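Local atomic coordinates of pseudopodium-enriched atypical kinase 1 (Homo sapiens, PDB entry 6BHC), a protein that is a pseudokinase with an unusual catalytic cleft that dimerizes through its kinase fold and probably acts in signalling rather than by catalysis. Residues Q119-L133 / K141-V153. The protein carries 1 engineered substitution. Numbering follows the deposited sequence.
Sequences QDCGHFLAEVPNRLL and KQRSHVVVITREV
F124 lays its ring alongside V147, whose CB sits over one face, 4.2 Å from the ring centroid and offset toward the rim, while V147 CG1 meets F124 CZ at 3.7 Å. The ring can do this because CG stands between the backbone N and the carbonyl carbon (chi1 58°), which folds it back over the neighbouring strand; I149 CG1 meets it obliquely, and F49 and F57 add to the same cluster. In the backbone, F124 and V147 form a hydrogen-bonded antiparallel pair, with V147 N to F124 O at 2.7 Å. V147 turns its other methyl, CG2, to A126 CB and V128 CG2. Further along this face L133 comes from the opposite direction and sets CD1 over the H145 ring, 3.6 Å from its centroid; H145 NE2, buried there, finds no polar partner in the model. L125 CD2 meets V146 CG2 on the other face of the ribbon.

The two ends are tied by polar groups. N130 ND2 donates to K141 O at 3.0 Å, a bent bond approaching from well above the carbonyl plane. A leucine here would remove that donor and would probably leave the poorly ordered start of the 141-153 segment less firmly tethered. At the far end T150 OG1 donates to Q119 O, 2.9 Å away, and a water bridges Q119 N to E152 OE1. Nearby, C121 SG lies 4.1 Å above the centre of the R151 guanidinium plane, while R151 NH1 is held by D45 O. The D120 carboxylate forms a salt bridge with R108.

With 143-150 also pairing with 85-91, strands 123-128 and 143-150 form an antiparallel hairpin, 123-128 at the sheet edge, corresponding to beta4-beta5 in the N-lobe sheet of the protein kinase fold.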
# COMPACT_ATOMS: atom_id res chain seq x y z
N GLN A 119 8.18 25.56 14.31
CA GLN A 119 8.12 25.12 15.70
C GLN A 119 9.45 25.41 16.38
O GLN A 119 10.49 25.50 15.74
CB GLN A 119 7.80 23.62 15.79
CG GLN A 119 6.64 23.16 14.93
CD GLN A 119 6.52 21.65 14.89
OE1 GLN A 119 6.50 20.98 15.93
NE2 GLN A 119 6.45 21.09 13.69
N ASP A 120 9.39 25.53 17.70
CA ASP A 120 10.59 25.73 18.50
C ASP A 120 10.50 24.88 19.76
O ASP A 120 9.41 24.55 20.22
CB ASP A 120 10.80 27.21 18.88
CG ASP A 120 9.74 27.72 19.84
OD1 ASP A 120 9.96 27.62 21.07
OD2 ASP A 120 8.70 28.22 19.37
N CYS A 121 11.67 24.52 20.30
CA CYS A 121 11.75 23.73 21.52
C CYS A 121 12.45 24.50 22.64
O CYS A 121 13.07 23.90 23.52
CB CYS A 121 12.46 22.40 21.25
SG CYS A 121 14.13 22.54 20.58
N GLY A 122 12.34 25.82 22.62
CA GLY A 122 12.92 26.64 23.67
C GLY A 122 13.60 27.89 23.16
O GLY A 122 13.84 28.05 21.96
N HIS A 123 13.92 28.80 24.08
CA HIS A 123 14.59 30.05 23.75
C HIS A 123 15.22 30.62 25.01
O HIS A 123 14.80 30.30 26.13
CB HIS A 123 13.61 31.05 23.13
CG HIS A 123 12.40 31.30 23.96
ND1 HIS A 123 12.41 32.12 25.07
CD2 HIS A 123 11.13 30.84 23.85
CE1 HIS A 123 11.20 32.15 25.61
NE2 HIS A 123 10.41 31.38 24.89
N PHE A 124 16.23 31.46 24.82
CA PHE A 124 16.95 32.07 25.93
C PHE A 124 17.78 33.23 25.40
O PHE A 124 17.97 33.39 24.19
CB PHE A 124 17.85 31.04 26.64
CG PHE A 124 18.85 30.38 25.74
CD1 PHE A 124 18.53 29.24 25.03
CD2 PHE A 124 20.13 30.90 25.61
CE1 PHE A 124 19.45 28.63 24.20
CE2 PHE A 124 21.06 30.30 24.78
CZ PHE A 124 20.72 29.16 24.08
N LEU A 125 18.27 34.05 26.33
CA LEU A 125 19.20 35.12 26.02
C LEU A 125 20.63 34.61 26.13
O LEU A 125 20.94 33.74 26.95
CB LEU A 125 19.00 36.31 26.96
CG LEU A 125 17.63 36.99 26.96
CD1 LEU A 125 17.57 38.05 28.05
CD2 LEU A 125 17.34 37.59 25.60
N ALA A 126 21.51 35.17 25.30
CA ALA A 126 22.90 34.73 25.30
C ALA A 126 23.77 35.80 24.65
O ALA A 126 23.33 36.50 23.74
CB ALA A 126 23.07 33.40 24.56
N GLU A 127 25.01 35.90 25.13
CA GLU A 127 26.01 36.76 24.52
C GLU A 127 26.61 36.04 23.33
O GLU A 127 27.28 35.01 23.49
CB GLU A 127 27.08 37.14 25.54
CG GLU A 127 26.58 37.99 26.70
CD GLU A 127 27.67 38.32 27.70
OE1 GLU A 127 28.75 37.69 27.64
OE2 GLU A 127 27.45 39.22 28.54
N VAL A 128 26.37 36.56 22.13
CA VAL A 128 26.80 35.91 20.90
C VAL A 128 27.96 36.70 20.30
O VAL A 128 27.91 37.94 20.27
CB VAL A 128 25.63 35.80 19.90
CG1 VAL A 128 26.05 35.00 18.67
CG2 VAL A 128 24.43 35.16 20.57
N PRO A 129 29.02 36.04 19.84
CA PRO A 129 30.11 36.77 19.18
C PRO A 129 29.63 37.47 17.92
O PRO A 129 28.79 36.95 17.18
CB PRO A 129 31.13 35.67 18.85
CG PRO A 129 30.82 34.57 19.81
CD PRO A 129 29.34 34.61 20.02
N ASN A 130 30.17 38.67 17.68
CA ASN A 130 29.77 39.45 16.51
C ASN A 130 30.18 38.79 15.20
O ASN A 130 29.56 39.05 14.17
CB ASN A 130 30.37 40.86 16.59
CG ASN A 130 29.77 41.69 17.70
OD1 ASN A 130 29.07 41.18 18.57
ND2 ASN A 130 30.04 42.99 17.67
N ARG A 131 31.21 37.93 15.22
CA ARG A 131 31.64 37.28 14.00
C ARG A 131 30.58 36.35 13.42
O ARG A 131 30.60 36.06 12.22
CB ARG A 131 32.93 36.50 14.25
CG ARG A 131 32.82 35.48 15.37
CD ARG A 131 34.13 34.72 15.56
NE ARG A 131 34.03 33.74 16.63
CZ ARG A 131 33.58 32.50 16.48
NH1 ARG A 131 33.17 32.09 15.28
NH2 ARG A 131 33.52 31.68 17.51
N LEU A 132 29.64 35.89 14.25
CA LEU A 132 28.56 35.04 13.76
C LEU A 132 27.45 35.85 13.11
O LEU A 132 26.76 35.35 12.21
CB LEU A 132 27.99 34.20 14.91
CG LEU A 132 28.94 33.22 15.58
CD1 LEU A 132 28.27 32.58 16.79
CD2 LEU A 132 29.38 32.16 14.58
N LEU A 133 27.27 37.10 13.53
CA LEU A 133 26.19 37.94 13.02
C LEU A 133 26.68 38.73 11.82
O LEU A 133 27.66 39.48 11.94
CB LEU A 133 25.70 38.88 14.10
CG LEU A 133 25.30 38.21 15.41
CD1 LEU A 133 24.91 39.25 16.44
CD2 LEU A 133 24.17 37.22 15.17
N LYS A 141 32.08 44.65 19.82
CA LYS A 141 31.63 44.55 21.20
C LYS A 141 30.54 43.49 21.32
O LYS A 141 29.56 43.50 20.57
CB LYS A 141 31.13 45.90 21.70
CG LYS A 141 31.56 46.24 23.12
CD LYS A 141 31.14 47.66 23.50
CE LYS A 141 31.67 48.05 24.86
NZ LYS A 141 31.25 49.43 25.25
N GLN A 142 30.71 42.57 22.28
CA GLN A 142 29.77 41.47 22.43
C GLN A 142 28.45 41.97 23.01
O GLN A 142 28.43 42.79 23.93
CB GLN A 142 30.37 40.39 23.33
CG GLN A 142 29.64 39.06 23.26
CD GLN A 142 30.58 37.88 23.36
OE1 GLN A 142 30.23 36.76 22.98
NE2 GLN A 142 31.78 38.12 23.87
N ARG A 143 27.35 41.47 22.46
CA ARG A 143 26.01 41.89 22.86
C ARG A 143 25.13 40.67 23.10
O ARG A 143 25.43 39.56 22.67
CB ARG A 143 25.38 42.80 21.81
CG ARG A 143 26.14 44.09 21.57
CD ARG A 143 25.21 45.25 21.30
NE ARG A 143 25.83 46.52 21.64
CZ ARG A 143 25.20 47.70 21.61
NH1 ARG A 143 23.93 47.76 21.25
NH2 ARG A 143 25.85 48.80 21.95
N SER A 144 24.02 40.91 23.81
CA SER A 144 23.08 39.86 24.13
C SER A 144 21.97 39.80 23.09
O SER A 144 21.44 40.83 22.67
CB SER A 144 22.47 40.09 25.52
OG SER A 144 21.54 39.07 25.84
N HIS A 145 21.64 38.58 22.66
CA HIS A 145 20.62 38.36 21.65
C HIS A 145 19.68 37.25 22.09
O HIS A 145 20.02 36.42 22.94
CB HIS A 145 21.25 37.99 20.29
CG HIS A 145 22.02 39.11 19.66
ND1 HIS A 145 21.52 39.87 18.63
CD2 HIS A 145 23.26 39.60 19.93
CE1 HIS A 145 22.41 40.78 18.28
NE2 HIS A 145 23.48 40.64 19.05
N VAL A 146 18.49 37.24 21.50
CA VAL A 146 17.52 36.18 21.73
C VAL A 146 17.89 34.99 20.86
O VAL A 146 17.98 35.11 19.64
CB VAL A 146 16.09 36.66 21.44
CG1 VAL A 146 15.10 35.52 21.64
CG2 VAL A 146 15.73 37.84 22.32
N VAL A 147 18.12 33.84 21.49
CA VAL A 147 18.50 32.62 20.80
C VAL A 147 17.33 31.64 20.89
O VAL A 147 16.84 31.35 21.98
CB VAL A 147 19.78 32.00 21.40
CG1 VAL A 147 20.08 30.67 20.73
CG2 VAL A 147 20.95 32.97 21.24
N VAL A 148 16.89 31.15 19.74
CA VAL A 148 15.79 30.20 19.65
C VAL A 148 16.33 28.89 19.09
O VAL A 148 17.18 28.88 18.20
CB VAL A 148 14.65 30.75 18.77
CG1 VAL A 148 13.46 29.80 18.77
CG2 VAL A 148 14.23 32.13 19.24
N ILE A 149 15.83 27.77 19.63
CA ILE A 149 16.24 26.44 19.21
C ILE A 149 15.07 25.79 18.49
O ILE A 149 13.93 25.86 18.95
CB ILE A 149 16.69 25.58 20.41
CG1 ILE A 149 17.72 26.34 21.25
CG2 ILE A 149 17.27 24.26 19.94
CD1 ILE A 149 18.95 26.76 20.48
N THR A 150 15.36 25.16 17.35
CA THR A 150 14.35 24.46 16.57
C THR A 150 14.90 23.13 16.10
O THR A 150 16.11 22.98 15.89
CB THR A 150 13.87 25.29 15.37
OG1 THR A 150 12.94 24.52 14.59
CG2 THR A 150 15.05 25.70 14.49
N ARG A 151 14.01 22.15 15.93
CA ARG A 151 14.40 20.82 15.48
C ARG A 151 14.34 20.66 13.97
O ARG A 151 14.94 19.72 13.44
CB ARG A 151 13.53 19.75 16.14
CG ARG A 151 13.72 19.63 17.65
CD ARG A 151 12.98 18.43 18.22
NE ARG A 151 13.35 18.18 19.61
CZ ARG A 151 12.65 18.61 20.66
NH1 ARG A 151 13.06 18.33 21.89
NH2 ARG A 151 11.54 19.31 20.48
N GLU A 152 13.63 21.54 13.27
CA GLU A 152 13.57 21.52 11.81
C GLU A 152 14.65 22.45 11.28
O GLU A 152 14.50 23.68 11.32
CB GLU A 152 12.18 21.92 11.31
CG GLU A 152 11.07 20.94 11.66
CD GLU A 152 10.62 21.05 13.11
OE1 GLU A 152 10.79 22.13 13.71
OE2 GLU A 152 10.10 20.05 13.65
N VAL A 153 15.75 21.88 10.80
CA VAL A 153 16.91 22.65 10.38
C VAL A 153 16.67 23.25 9.00
O VAL A 153 16.46 22.50 8.03
CB VAL A 153 18.18 21.79 10.39
CG1 VAL A 153 19.35 22.57 9.82
CG2 VAL A 153 18.49 21.32 11.80
O HOH W 1 9.72 24.30 12.49
O HOH W 2 9.33 19.73 16.06
O HOH W 3 7.96 18.36 12.41